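PDB 3CYJ: mandelate racemase/muconate lactonizing enzyme-like protein from Rubrobacter xylanophilus DSM 9941, which belongs to the enolase superfamily, pairing an N-terminal capping domain with a TIM-barrel domain, and carries a bound sodium ion. Local coordinates for residues A67-G72 / P79-R84. Sequence-based numbering, arbitrary orientation.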
loop_
_atom_site.group_PDB
_atom_site.type_symbol
_atom_site.label_atom_id
_atom_site.label_comp_id
_atom_site.label_asym_id
_atom_site.label_seq_id
_atom_site.Cartn_x
_atom_site.Cartn_y
_atom_site.Cartn_z
ATOM N N ALA A 67 -3.787 -15.929 42.087
ATOM C CA ALA A 67 -3.311 -16.885 43.103
ATOM C C ALA A 67 -3.986 -18.227 42.889
ATOM O O ALA A 67 -3.331 -19.276 42.855
ATOM C CB ALA A 67 -3.540 -16.308 44.581
ATOM N N GLY A 68 -5.290 -18.189 42.639
ATOM C CA GLY A 68 -6.037 -19.386 42.415
ATOM C C GLY A 68 -5.603 -20.164 41.188
ATOM O O GLY A 68 -5.811 -21.370 41.122
ATOM N N VAL A 69 -5.036 -19.495 40.184
ATOM C CA VAL A 69 -4.589 -20.215 38.962
ATOM C C VAL A 69 -3.224 -20.854 39.231
ATOM O O VAL A 69 -2.956 -21.965 38.786
ATOM C CB VAL A 69 -4.493 -19.241 37.738
ATOM C CG1 VAL A 69 -3.818 -19.899 36.534
ATOM C CG2 VAL A 69 -5.893 -18.707 37.373
ATOM N N ALA A 70 -2.362 -20.105 39.940
ATOM C CA ALA A 70 -0.965 -20.494 40.154
ATOM C C ALA A 70 -0.874 -21.636 41.163
ATOM O O ALA A 70 -0.095 -22.602 40.966
ATOM C CB ALA A 70 -0.122 -19.318 40.608
ATOM N N GLU A 71 -1.669 -21.525 42.230
ATOM C CA GLU A 71 -1.681 -22.520 43.296
ATOM C C GLU A 71 -2.039 -23.912 42.790
ATOM O O GLU A 71 -3.018 -24.102 42.079
ATOM C CB GLU A 71 -2.573 -22.052 44.461
ATOM C CG GLU A 71 -1.963 -20.785 45.108
ATOM C CD GLU A 71 -2.744 -20.215 46.261
ATOM O OE1 GLU A 71 -3.902 -20.643 46.485
ATOM O OE2 GLU A 71 -2.177 -19.314 46.939
ATOM N N GLY A 72 -1.210 -24.903 43.103
ATOM C CA GLY A 72 -1.603 -26.255 42.732
ATOM C C GLY A 72 -0.919 -26.628 41.441
ATOM O O GLY A 72 -1.002 -27.796 41.040
ATOM N N PRO A 79 5.536 -21.100 32.140
ATOM C CA PRO A 79 4.735 -20.650 30.996
ATOM C C PRO A 79 3.346 -21.304 30.891
ATOM O O PRO A 79 2.384 -20.641 30.449
ATOM C CB PRO A 79 5.631 -21.008 29.787
ATOM C CG PRO A 79 6.991 -21.084 30.310
ATOM C CD PRO A 79 6.848 -21.632 31.705
ATOM N N ALA A 80 3.222 -22.573 31.298
ATOM C CA ALA A 80 1.894 -23.202 31.329
ATOM C C ALA A 80 0.939 -22.457 32.261
ATOM O O ALA A 80 -0.270 -22.409 31.994
ATOM C CB ALA A 80 1.972 -24.655 31.766
ATOM N N VAL A 81 1.464 -21.895 33.344
ATOM C CA VAL A 81 0.594 -21.119 34.244
ATOM C C VAL A 81 0.235 -19.766 33.593
ATOM O O VAL A 81 -0.931 -19.308 33.638
ATOM C CB VAL A 81 1.295 -20.881 35.607
ATOM C CG1 VAL A 81 0.334 -20.184 36.609
ATOM C CG2 VAL A 81 1.852 -22.203 36.134
ATOM N N TRP A 82 1.252 -19.142 32.986
ATOM C CA TRP A 82 1.078 -17.869 32.307
ATOM C C TRP A 82 -0.072 -17.949 31.324
ATOM O O TRP A 82 -0.935 -17.065 31.304
ATOM C CB TRP A 82 2.369 -17.511 31.606
ATOM C CG TRP A 82 2.494 -16.172 30.957
ATOM C CD1 TRP A 82 3.009 -15.010 31.523
ATOM C CD2 TRP A 82 2.229 -15.858 29.580
ATOM N NE1 TRP A 82 3.053 -14.015 30.584
ATOM C CE2 TRP A 82 2.592 -14.507 29.382
ATOM C CE3 TRP A 82 1.719 -16.591 28.495
ATOM C CZ2 TRP A 82 2.486 -13.878 28.122
ATOM C CZ3 TRP A 82 1.609 -15.968 27.256
ATOM C CH2 TRP A 82 1.976 -14.626 27.083
ATOM N N ALA A 83 -0.120 -19.035 30.549
ATOM C CA ALA A 83 -1.158 -19.196 29.532
ATOM C C ALA A 83 -2.531 -19.290 30.175
ATOM O O ALA A 83 -3.497 -18.673 29.704
ATOM C CB ALA A 83 -0.887 -20.404 28.684
ATOM N N ARG A 84 -2.626 -20.102 31.212
ATOM C CA ARG A 84 -3.865 -20.249 31.982
ATOM C C ARG A 84 -4.222 -18.881 32.645
ATOM O O ARG A 84 -5.405 -18.516 32.703
ATOM C CB ARG A 84 -3.741 -21.409 33.017
ATOM C CG ARG A 84 -3.649 -22.797 32.371
ATOM C CD ARG A 84 -3.199 -23.892 33.370
ATOM N NE ARG A 84 -3.922 -23.757 34.637
ATOM C CZ ARG A 84 -3.319 -23.629 35.817
ATOM N NH1 ARG A 84 -1.987 -23.730 35.864
ATOM N NH2 ARG A 84 -4.047 -23.471 36.949
#
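The last turn of helix 57-70 packs against helix 78-88, the backbones coming nearest where the CA atoms of Ala70 and Val81 lie 6.1 Å apart and those of Val69 and Arg84 7.0 Å. These are two successive helices joined by a short loop in the N-terminal capping domain of the enolase-superfamily fold, with helix 97-116 alongside Val81. Both valines suit the seam because a short branched side chain packs between close backbones without a flexible tail. Val81 places CG1 anti to its backbone N (chi1 -175°), which brings this methyl to 3.8 Å from Ala70 CA. Ala70, with a single methyl directed mainly away from the partner helix, permits that approach, and its CB still touches the same Val81 methyl. Val69 sends CG1 across the seam to lie 4.2 Å from Val81 CG1, while its side chain also meets Met85 and Ala88. Arg84 runs past Val69 in the opposite direction: its CB rests 3.8 Å from Val69 CG1, and the chain then bends at chi3 (45°) to carry the guanidinium back over that methyl, which lies beneath one face toward its rim. An arginine suits this solvent-facing edge, since its aliphatic part packs on valine while its charged end reaches a carbonyl at the helix terminus. Its NH1 bonds Ser73 OG, which also bonds Ala70 O, tying the connecting loop to both helices. Arg84 NH2 donates to a lone pair of Val69 O in the carbonyl plane at 2.6 Å, a bent bond (N-H...O 134°) with the oxygen tilted out of the guanidinium plane.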